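Local coordinates for flocculation protein FLO11 (Saccharomyces cerevisiae, PDB 4UYT) that mediates homotypic adhesion between yeast cells during flocculation, here through its N-terminal fibronectin type III-like adhesin domain, at residues L34-V39 and I49-K54; N9-G14 and P164-N169; L67-V72 and A99-Y104; N45-T50 and V103-D108. One frame throughout, in Å; residues are numbered along the deposited sequence.

Contact 1: L34-V39 and I49-K54; sequences LDVTSV and ITIHVK. With NA (sodium ion), chain G.
L34 lays its CD1 methyl between two partners on the neighbouring strand, 3.9 Å from V53 CG2 and 4.0 Å from I51 CD1. It starts a row of aliphatic groups along the inner side of two antiparallel strands. V36 follows, its CG2 crossing I51 CG2 at an angle, and V39 closes the row, lying alongside I49 and pointing the same way. I49 and I51 both hold CG1 between the backbone N and carbonyl carbon (chi1 75° and 65°), which turns CG2 toward the valines. F166 and I121 also cover this buried side.

The other side is looser and wetter. D35 pairs with H52 through two backbone bonds, D35 N to H52 O and H52 N to D35 O, both 2.9 Å. A water donates to D35 OD2 and reaches H52 ND1 weakly; the firm partner of the imidazole is D96, at NE2. T37 rests its CG2 on H52 CB. S38 OG, in one of its two conformers, lies 2.9 Å from a sodium ion that Q48 O and a water also bind.

Between V36 and S38 the register slips by one residue: T37 N bonds to T50 O, and T50 N to S38 O at 2.9 Å. The pairing is a beta hairpin interrupted by a beta bulge, one side facing the core of a fibronectin type III-like beta sandwich, the other carrying a sodium site.

Contact 2: N9-G14 and P164-N169; sequences NSIVNG and PGFYWN
V12 sits over one face of the Y167 ring, its CB 3.7 Å from the ring centroid and 17° off the normal, a CH-pi contact. The point of approach is offset toward the rim, and CG1 continues to the phenol end, 3.4 Å from Y167 CZ. Y167 takes the chi1 of 67° that places CG between its backbone N and carbonyl carbon, a torsion that lays the ring across the neighbouring strand, beneath the valine. The two residues are also an antiparallel hydrogen-bonded pair. V12 N bonds to Y167 O, and Y167 N returns a bond of 2.9 Å to V12 O.

On the other side of this ribbon the F166 ring meets its neighbours obliquely. N13 CA approaches CD2 at 3.7 Å, and I11 CG2 touches the same CD2 atom more distantly, at 4.2 Å. Beyond N13 CA, the carboxamide, swung out with CG opposite the backbone N (chi1 174°), crosses the ring of P164: OD1 lies 3.4 Å from P164 CB, while ND2 faces CG. OD1 has its hydrogen bond elsewhere, to the backbone N of C15.

G14 N extends the ladder to G165 O. At the far end a water replaces direct pairing, donating to S10 O and accepting from N169 N. F166 and W168 continue inward against L34, V36 and V39. Distant in sequence, these strands make a short antiparallel ladder at the margin of a three-stranded sheet, completed by strand 113-115, within the Flo11 adhesin domain.

Contact 3: L67-V72 and A99-Y104; sequences LKIIGV and ATFEVY
I69 drives its CD1 methyl against the F101 ring, 3.5 Å from CE1 and 3.7 Å from CD1, the two side chains coming from opposite directions. The same methyl also touches A99 CB, at 4.1 Å. At the other flank of the ring V72 brings CG1 to 4.2 Å from F101 CD2, crossing obliquely. That one methyl also meets E102 O at 3.8 Å and V103 CG1 at 4.2 Å.

Torsions set up this first shell. F101 has CG between its backbone N and carbonyl carbon, with chi1 at 58°, and the ring stands out from its strand toward segment 67-72. V72 has CG1 trans to its own backbone N (chi1 176°), the branch that reaches the other strand.

A second shell surrounds the ring. F119 meets F101 edge-to-face and also packs on I69. I49 touches the phenylalanine from the adjacent strand of its own sheet and V79 from the facing sheet; I51 and L81 flank A99 in the same two ways. Backbone bonds hold each strand in its own sheet, I69 to V79 and F101 to I49. CA to CA, the backbones are 9.2 Å apart at I69 and A99 and 6.9 Å at V72 and V103.

Mainly side chains bridge the strands of two sheets here, as in the core of a beta sandwich. Cohesion should rest on dispersion, apolar burial and shape complementarity more than on directional bonds.

Contact 4: N45-T50 and V103-D108; sequences NTYQIT and VYATQD. With NA (sodium ion), chain G.
N45 O accepts the backbone N-H of A105 at 3.0 Å and also receives a CA-H...O contact from Y104. Next along the ladder, Y47 and V103 form an antiparallel hydrogen-bonded pair, satisfying each other twice: Y47 N to V103 O and V103 N to Y47 O, both 2.9 Å.

One water then serves three polar groups. It donates to N45 OD1 at 2.7 Å and to A105 O at 2.8 Å, and it accepts from Y47 OH at 2.6 Å, lying in the plane of the tyrosine ring at its edge. D171 N supplies the phenol oxygen with a further bond. These pairs extend a four-stranded antiparallel sheet of the fibronectin type III-like domain to the end of strand 96-104, where the chain leaves the ladder.

Apolar groups fill in between. A105 CB rests against Y47 CE1, and T106 crosses N45 at roughly a right angle, its CG2 3.6 Å from N45 CB. T46 instead brings its hydroxyl to the edge of the Y104 ring, OG1 lying 3.3 Å from CD1. Q48 O binds the sodium ion at 2.9 Å, while Q48 OE1 accepts a hydrogen from a water that is itself a sodium ligand.

Strand 46-55 ties contacts 1 and 4 together: they share I49 and T50, and the sodium ion lies at their join, bound by S38 OG from contact 1 and Q48 O from contact 4. Contact 3 shares V103 and Y104 with contact 4 and carries that sheet's strand 96-104 against strand 64-70 of another sheet; I51 N to A99 O at 2.9 Å links it to contact 1. Contact 2 closes a long chain loop within which the others are nested, its centre about 11 Å from those of contacts 1 and 4. W168 packs into contact 4, its NE1 3.4 Å from Y47 CD2, while F166 CD1 reaches V36 CG2 of contact 1 at 3.5 Å.

Contact 1: L34-V39 and I49-K54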
# COMPACT_ATOMS: atom_id res chain seq x y z
N LEU A 34 -2.58 6.19 1.52
CA LEU A 34 -3.04 4.81 1.40
C LEU A 34 -4.08 4.55 2.45
O LEU A 34 -3.87 4.90 3.61
CB LEU A 34 -1.85 3.83 1.52
CG LEU A 34 -2.19 2.35 1.39
CD1 LEU A 34 -1.03 1.56 0.79
CD2 LEU A 34 -2.62 1.70 2.70
N ASP A 35 -5.17 3.89 2.05
CA ASP A 35 -6.16 3.39 2.98
C ASP A 35 -6.39 1.91 2.68
O ASP A 35 -6.33 1.48 1.55
CB ASP A 35 -7.47 4.18 2.83
CG ASP A 35 -8.41 3.99 3.97
OD1 ASP A 35 -8.01 3.48 5.04
OD2 ASP A 35 -9.57 4.44 3.81
N VAL A 36 -6.70 1.16 3.71
CA VAL A 36 -7.12 -0.25 3.59
C VAL A 36 -8.63 -0.23 3.70
O VAL A 36 -9.18 0.08 4.76
CB VAL A 36 -6.46 -1.14 4.65
CG1 VAL A 36 -7.01 -2.56 4.52
CG2 VAL A 36 -4.95 -1.12 4.53
N THR A 37 -9.30 -0.50 2.59
CA THR A 37 -10.73 -0.32 2.51
C THR A 37 -11.57 -1.57 2.77
O THR A 37 -12.75 -1.45 3.06
CB THR A 37 -11.12 0.27 1.15
OG1 THR A 37 -10.71 -0.62 0.12
CG2 THR A 37 -10.45 1.64 0.95
N SER A 38 -11.00 -2.76 2.65
CA SER A 38 -11.67 -3.98 3.06
C SER A 38 -10.64 -5.01 3.44
O SER A 38 -9.54 -5.05 2.88
CB SER A 38 -12.61 -4.55 1.99
OG SER A 38 -11.90 -4.84 0.82
N VAL A 39 -11.06 -5.88 4.34
CA VAL A 39 -10.28 -7.00 4.82
C VAL A 39 -11.23 -8.17 4.98
O VAL A 39 -12.24 -8.05 5.66
CB VAL A 39 -9.59 -6.68 6.16
CG1 VAL A 39 -8.91 -7.93 6.71
CG2 VAL A 39 -8.59 -5.53 6.05
N ILE A 49 -6.99 -8.35 1.32
CA ILE A 49 -7.15 -6.94 1.62
C ILE A 49 -7.21 -6.13 0.35
O ILE A 49 -6.64 -6.54 -0.66
CB ILE A 49 -6.04 -6.42 2.56
CG1 ILE A 49 -4.69 -6.24 1.89
CG2 ILE A 49 -5.94 -7.35 3.76
CD1 ILE A 49 -3.64 -5.58 2.77
N THR A 50 -7.89 -5.00 0.44
CA THR A 50 -7.95 -4.07 -0.65
C THR A 50 -7.39 -2.73 -0.14
O THR A 50 -7.79 -2.25 0.92
CB THR A 50 -9.38 -3.89 -1.15
OG1 THR A 50 -9.84 -5.18 -1.61
CG2 THR A 50 -9.46 -2.90 -2.29
N ILE A 51 -6.51 -2.15 -0.93
CA ILE A 51 -5.95 -0.85 -0.67
C ILE A 51 -6.41 0.16 -1.71
O ILE A 51 -6.68 -0.22 -2.85
CB ILE A 51 -4.40 -0.88 -0.57
CG1 ILE A 51 -3.73 -1.27 -1.89
CG2 ILE A 51 -3.98 -1.79 0.57
CD1 ILE A 51 -2.21 -1.14 -1.91
N HIS A 52 -6.45 1.43 -1.30
CA HIS A 52 -6.75 2.54 -2.17
C HIS A 52 -5.65 3.56 -1.97
O HIS A 52 -5.48 4.09 -0.87
CB HIS A 52 -8.11 3.13 -1.82
CG HIS A 52 -8.54 4.27 -2.69
ND1 HIS A 52 -9.49 5.17 -2.32
CD2 HIS A 52 -8.16 4.60 -3.94
CE1 HIS A 52 -9.68 6.02 -3.30
NE2 HIS A 52 -8.89 5.70 -4.30
N VAL A 53 -4.91 3.86 -3.04
CA VAL A 53 -3.79 4.77 -3.02
C VAL A 53 -4.12 5.98 -3.87
O VAL A 53 -4.60 5.83 -4.98
CB VAL A 53 -2.51 4.09 -3.54
CG1 VAL A 53 -1.35 5.04 -3.63
CG2 VAL A 53 -2.16 2.92 -2.63
N LYS A 54 -3.91 7.17 -3.31
CA LYS A 54 -4.14 8.41 -4.03
C LYS A 54 -2.92 9.29 -3.97
O LYS A 54 -2.22 9.33 -2.96
CB LYS A 54 -5.33 9.17 -3.46
CG LYS A 54 -6.65 8.43 -3.55
CD LYS A 54 -7.63 9.23 -2.71
CE LYS A 54 -9.09 8.99 -2.99
NZ LYS A 54 -9.89 10.21 -2.71
NA NA G . -10.74 -7.45 0.72
O HOH W 1 -10.10 5.55 1.07
O HOH W 2 -11.88 -9.06 -0.66

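Contact 2: N9-G14 and P164-N169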
# COMPACT_ATOMS: atom_id res chain seq x y z
N ASN A 9 -15.19 -5.92 10.16
CA ASN A 9 -15.95 -4.69 10.26
C ASN A 9 -15.08 -3.46 10.55
O ASN A 9 -15.31 -2.43 9.98
CB ASN A 9 -17.02 -4.80 11.33
CG ASN A 9 -18.12 -5.78 10.97
OD1 ASN A 9 -18.31 -6.19 9.82
ND2 ASN A 9 -18.86 -6.21 11.98
N SER A 10 -14.11 -3.60 11.42
CA SER A 10 -13.29 -2.47 11.88
C SER A 10 -11.86 -2.61 11.37
O SER A 10 -11.11 -3.45 11.84
CB SER A 10 -13.28 -2.43 13.39
OG SER A 10 -12.46 -1.37 13.89
N ILE A 11 -11.45 -1.72 10.48
CA ILE A 11 -10.12 -1.66 9.94
C ILE A 11 -9.53 -0.38 10.49
O ILE A 11 -10.05 0.70 10.24
CB ILE A 11 -10.15 -1.65 8.40
CG1 ILE A 11 -10.87 -2.88 7.85
CG2 ILE A 11 -8.75 -1.54 7.86
CD1 ILE A 11 -11.25 -2.75 6.40
N VAL A 12 -8.47 -0.50 11.27
CA VAL A 12 -7.98 0.63 12.06
C VAL A 12 -6.62 1.11 11.57
O VAL A 12 -5.67 0.33 11.49
CB VAL A 12 -7.91 0.25 13.54
CG1 VAL A 12 -7.52 1.44 14.39
CG2 VAL A 12 -9.25 -0.31 13.99
N ASN A 13 -6.53 2.41 11.30
CA ASN A 13 -5.26 3.08 11.09
C ASN A 13 -4.54 3.09 12.42
O ASN A 13 -5.04 3.65 13.39
CB ASN A 13 -5.54 4.47 10.57
CG ASN A 13 -4.31 5.34 10.43
OD1 ASN A 13 -3.32 5.19 11.14
ND2 ASN A 13 -4.37 6.28 9.51
N GLY A 14 -3.38 2.42 12.48
CA GLY A 14 -2.69 2.22 13.74
C GLY A 14 -1.85 3.38 14.24
O GLY A 14 -1.30 3.27 15.31
N PRO A 164 0.50 4.88 6.86
CA PRO A 164 0.26 4.19 8.12
C PRO A 164 0.23 2.68 7.97
O PRO A 164 -0.07 2.12 6.92
CB PRO A 164 -1.13 4.71 8.56
CG PRO A 164 -1.77 5.28 7.34
CD PRO A 164 -0.66 5.69 6.43
N GLY A 165 0.56 2.02 9.06
CA GLY A 165 0.13 0.64 9.26
C GLY A 165 -1.32 0.56 9.71
O GLY A 165 -1.92 1.57 10.14
N PHE A 166 -1.90 -0.64 9.60
CA PHE A 166 -3.30 -0.91 9.90
C PHE A 166 -3.40 -2.18 10.68
O PHE A 166 -2.53 -3.06 10.59
CB PHE A 166 -4.11 -1.05 8.61
CG PHE A 166 -4.27 0.24 7.88
CD1 PHE A 166 -3.27 0.72 7.05
CD2 PHE A 166 -5.45 0.99 8.03
CE1 PHE A 166 -3.42 1.95 6.42
CE2 PHE A 166 -5.60 2.22 7.37
CZ PHE A 166 -4.59 2.67 6.58
N TYR A 167 -4.51 -2.34 11.39
CA TYR A 167 -4.79 -3.60 12.08
C TYR A 167 -6.28 -3.89 12.02
O TYR A 167 -7.11 -3.05 11.68
CB TYR A 167 -4.24 -3.55 13.51
CG TYR A 167 -4.90 -2.57 14.46
CD1 TYR A 167 -6.13 -2.86 15.04
CD2 TYR A 167 -4.24 -1.45 14.91
CE1 TYR A 167 -6.71 -2.07 15.98
CE2 TYR A 167 -4.81 -0.61 15.88
CZ TYR A 167 -6.07 -0.95 16.40
OH TYR A 167 -6.70 -0.19 17.37
N TRP A 168 -6.62 -5.14 12.32
CA TRP A 168 -8.00 -5.62 12.21
C TRP A 168 -8.13 -6.88 13.07
O TRP A 168 -7.18 -7.41 13.62
CB TRP A 168 -8.38 -5.91 10.78
CG TRP A 168 -7.45 -6.83 10.06
CD1 TRP A 168 -7.40 -8.20 10.14
CD2 TRP A 168 -6.44 -6.47 9.13
NE1 TRP A 168 -6.42 -8.71 9.33
CE2 TRP A 168 -5.82 -7.67 8.67
CE3 TRP A 168 -6.01 -5.24 8.59
CZ2 TRP A 168 -4.85 -7.69 7.68
CZ3 TRP A 168 -5.05 -5.26 7.62
CH2 TRP A 168 -4.48 -6.47 7.17
N ASN A 169 -9.36 -7.37 13.17
CA ASN A 169 -9.65 -8.51 14.02
C ASN A 169 -9.08 -9.83 13.45
O ASN A 169 -9.26 -10.15 12.28
CB ASN A 169 -11.14 -8.67 14.26
CG ASN A 169 -11.66 -7.74 15.34
OD1 ASN A 169 -11.18 -6.61 15.50
ND2 ASN A 169 -12.65 -8.19 16.07
O HOH W 3 -11.71 -6.06 12.16

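Contact 3: L67-V72 and A99-Y104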
# COMPACT_ATOMS: atom_id res chain seq x y z
N LEU A 67 4.73 -0.37 -11.76
CA LEU A 67 4.17 -0.20 -10.42
C LEU A 67 3.98 -1.59 -9.85
O LEU A 67 3.35 -2.44 -10.47
CB LEU A 67 2.84 0.54 -10.52
CG LEU A 67 2.15 0.82 -9.19
CD1 LEU A 67 2.97 1.75 -8.33
CD2 LEU A 67 0.77 1.40 -9.43
N LYS A 68 4.53 -1.82 -8.66
CA LYS A 68 4.37 -3.12 -8.04
C LYS A 68 4.44 -2.97 -6.56
O LYS A 68 5.12 -2.09 -6.02
CB LYS A 68 5.39 -4.12 -8.53
CG LYS A 68 6.83 -3.76 -8.34
CD LYS A 68 7.71 -4.93 -8.78
CE LYS A 68 9.17 -4.57 -8.82
NZ LYS A 68 9.92 -5.77 -9.29
N ILE A 69 3.74 -3.87 -5.90
CA ILE A 69 3.79 -4.00 -4.46
C ILE A 69 4.90 -5.04 -4.18
O ILE A 69 4.93 -6.11 -4.80
CB ILE A 69 2.45 -4.46 -3.88
CG1 ILE A 69 1.30 -3.68 -4.46
CG2 ILE A 69 2.50 -4.37 -2.38
CD1 ILE A 69 -0.06 -4.04 -3.93
N ILE A 70 5.81 -4.70 -3.29
CA ILE A 70 6.92 -5.56 -2.95
C ILE A 70 7.01 -5.73 -1.45
O ILE A 70 6.40 -4.99 -0.67
CB ILE A 70 8.26 -5.00 -3.49
CG1 ILE A 70 8.57 -3.59 -2.94
CG2 ILE A 70 8.25 -5.00 -5.01
CD1 ILE A 70 9.93 -3.07 -3.32
N GLY A 71 7.79 -6.71 -1.03
CA GLY A 71 7.98 -6.95 0.38
C GLY A 71 6.72 -7.45 1.07
O GLY A 71 6.56 -7.24 2.25
N VAL A 72 5.85 -8.16 0.34
CA VAL A 72 4.61 -8.61 0.91
C VAL A 72 4.85 -9.93 1.65
O VAL A 72 5.47 -10.86 1.12
CB VAL A 72 3.52 -8.85 -0.16
CG1 VAL A 72 2.26 -9.40 0.45
CG2 VAL A 72 3.22 -7.54 -0.87
N ALA A 99 -5.91 -2.01 -5.22
CA ALA A 99 -5.31 -3.33 -5.43
C ALA A 99 -5.84 -4.25 -4.36
O ALA A 99 -6.04 -3.81 -3.23
CB ALA A 99 -3.79 -3.25 -5.36
N THR A 100 -6.01 -5.51 -4.72
CA THR A 100 -6.45 -6.55 -3.79
C THR A 100 -5.45 -7.69 -3.82
O THR A 100 -5.06 -8.15 -4.88
CB THR A 100 -7.87 -7.02 -4.16
OG1 THR A 100 -8.81 -5.93 -4.07
CG2 THR A 100 -8.34 -8.11 -3.24
N PHE A 101 -5.03 -8.13 -2.65
CA PHE A 101 -4.01 -9.16 -2.55
C PHE A 101 -4.09 -9.76 -1.17
O PHE A 101 -4.80 -9.27 -0.31
CB PHE A 101 -2.61 -8.64 -2.87
CG PHE A 101 -2.16 -7.51 -1.97
CD1 PHE A 101 -2.55 -6.19 -2.22
CD2 PHE A 101 -1.32 -7.75 -0.90
CE1 PHE A 101 -2.14 -5.16 -1.41
CE2 PHE A 101 -0.90 -6.70 -0.09
CZ PHE A 101 -1.32 -5.41 -0.35
N GLU A 102 -3.37 -10.88 -0.99
CA GLU A 102 -3.40 -11.60 0.27
C GLU A 102 -2.13 -11.33 1.10
O GLU A 102 -1.02 -11.22 0.60
CB GLU A 102 -3.59 -13.09 0.04
CG GLU A 102 -4.99 -13.41 -0.45
CD GLU A 102 -5.17 -14.89 -0.77
OE1 GLU A 102 -4.26 -15.54 -1.29
OE2 GLU A 102 -6.25 -15.40 -0.53
N VAL A 103 -2.36 -11.28 2.42
CA VAL A 103 -1.29 -11.13 3.38
C VAL A 103 -1.48 -12.17 4.47
O VAL A 103 -2.59 -12.60 4.75
CB VAL A 103 -1.26 -9.72 4.00
CG1 VAL A 103 -1.01 -8.67 2.94
CG2 VAL A 103 -2.54 -9.41 4.78
N TYR A 104 -0.37 -12.50 5.13
CA TYR A 104 -0.40 -13.25 6.35
C TYR A 104 -0.21 -12.24 7.49
O TYR A 104 0.83 -11.58 7.59
CB TYR A 104 0.73 -14.28 6.41
CG TYR A 104 0.86 -15.20 5.23
CD1 TYR A 104 -0.23 -15.82 4.64
CD2 TYR A 104 2.14 -15.51 4.74
CE1 TYR A 104 -0.09 -16.70 3.58
CE2 TYR A 104 2.28 -16.38 3.68
CZ TYR A 104 1.18 -16.97 3.10
OH TYR A 104 1.38 -17.84 2.06

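Contact 4: N45-T50 and V103-D108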
# COMPACT_ATOMS: atom_id res chain seq x y z
N ASN A 45 -3.98 -17.74 8.73
CA ASN A 45 -3.82 -16.30 9.07
C ASN A 45 -3.72 -15.44 7.83
O ASN A 45 -3.04 -14.40 7.81
CB ASN A 45 -2.62 -16.05 10.01
CG ASN A 45 -2.90 -16.63 11.36
OD1 ASN A 45 -3.82 -16.17 12.04
ND2 ASN A 45 -2.14 -17.62 11.76
N THR A 46 -4.42 -15.89 6.79
CA THR A 46 -4.39 -15.28 5.49
C THR A 46 -5.64 -14.41 5.31
O THR A 46 -6.77 -14.87 5.54
CB THR A 46 -4.36 -16.35 4.42
OG1 THR A 46 -3.24 -17.20 4.67
CG2 THR A 46 -4.23 -15.75 3.05
N TYR A 47 -5.41 -13.16 4.88
CA TYR A 47 -6.49 -12.19 4.65
C TYR A 47 -6.33 -11.62 3.27
O TYR A 47 -5.23 -11.35 2.81
CB TYR A 47 -6.40 -11.02 5.67
CG TYR A 47 -6.45 -11.49 7.08
CD1 TYR A 47 -5.32 -11.98 7.73
CD2 TYR A 47 -7.64 -11.45 7.80
CE1 TYR A 47 -5.39 -12.43 9.00
CE2 TYR A 47 -7.70 -11.89 9.10
CZ TYR A 47 -6.56 -12.39 9.70
OH TYR A 47 -6.63 -12.81 10.99
N GLN A 48 -7.48 -11.42 2.63
CA GLN A 48 -7.56 -10.71 1.37
C GLN A 48 -7.89 -9.26 1.68
O GLN A 48 -8.93 -8.98 2.30
CB GLN A 48 -8.62 -11.34 0.48
CG GLN A 48 -8.67 -10.72 -0.89
CD GLN A 48 -9.54 -11.49 -1.82
OE1 GLN A 48 -10.74 -11.54 -1.63
NE2 GLN A 48 -8.95 -12.10 -2.84
N ILE A 49 -6.99 -8.35 1.32
CA ILE A 49 -7.15 -6.94 1.62
C ILE A 49 -7.21 -6.13 0.35
O ILE A 49 -6.64 -6.54 -0.66
CB ILE A 49 -6.04 -6.42 2.56
CG1 ILE A 49 -4.69 -6.24 1.89
CG2 ILE A 49 -5.94 -7.35 3.76
CD1 ILE A 49 -3.64 -5.58 2.77
N THR A 50 -7.89 -5.00 0.44
CA THR A 50 -7.95 -4.07 -0.65
C THR A 50 -7.39 -2.73 -0.14
O THR A 50 -7.79 -2.25 0.92
CB THR A 50 -9.38 -3.89 -1.15
OG1 THR A 50 -9.84 -5.18 -1.61
CG2 THR A 50 -9.46 -2.90 -2.29
N VAL A 103 -2.36 -11.28 2.42
CA VAL A 103 -1.29 -11.13 3.38
C VAL A 103 -1.48 -12.17 4.47
O VAL A 103 -2.59 -12.60 4.75
CB VAL A 103 -1.26 -9.72 4.00
CG1 VAL A 103 -1.01 -8.67 2.94
CG2 VAL A 103 -2.54 -9.41 4.78
N TYR A 104 -0.37 -12.50 5.13
CA TYR A 104 -0.40 -13.25 6.35
C TYR A 104 -0.21 -12.24 7.49
O TYR A 104 0.83 -11.58 7.59
CB TYR A 104 0.73 -14.28 6.41
CG TYR A 104 0.86 -15.20 5.23
CD1 TYR A 104 -0.23 -15.82 4.64
CD2 TYR A 104 2.14 -15.51 4.74
CE1 TYR A 104 -0.09 -16.70 3.58
CE2 TYR A 104 2.28 -16.38 3.68
CZ TYR A 104 1.18 -16.97 3.10
OH TYR A 104 1.38 -17.84 2.06
N ALA A 105 -1.24 -12.08 8.31
CA ALA A 105 -1.21 -11.07 9.41
C ALA A 105 -1.22 -11.81 10.71
O ALA A 105 -2.20 -12.50 11.02
CB ALA A 105 -2.41 -10.13 9.31
N THR A 106 -0.12 -11.74 11.43
CA THR A 106 0.07 -12.54 12.61
C THR A 106 0.57 -11.78 13.84
O THR A 106 0.48 -12.34 14.91
CB THR A 106 1.03 -13.71 12.34
OG1 THR A 106 2.29 -13.15 11.99
CG2 THR A 106 0.50 -14.61 11.24
N GLN A 107 1.11 -10.57 13.72
CA GLN A 107 1.67 -9.89 14.90
C GLN A 107 0.54 -9.24 15.67
O GLN A 107 -0.17 -8.39 15.15
CB GLN A 107 2.73 -8.86 14.49
CG GLN A 107 3.93 -9.47 13.77
CD GLN A 107 4.43 -10.74 14.42
OE1 GLN A 107 4.27 -11.86 13.86
NE2 GLN A 107 5.00 -10.58 15.63
N ASP A 108 0.34 -9.65 16.90
CA ASP A 108 -0.79 -9.16 17.69
C ASP A 108 -0.65 -7.69 18.09
O ASP A 108 0.39 -7.25 18.58
CB ASP A 108 -0.94 -9.96 18.98
CG ASP A 108 -1.26 -11.41 18.77
OD1 ASP A 108 -1.91 -11.74 17.77
OD2 ASP A 108 -0.85 -12.24 19.60
NA NA G . -10.74 -7.45 0.72
O HOH W 4 -4.46 -13.55 12.19
O HOH W 2 -11.88 -9.06 -0.66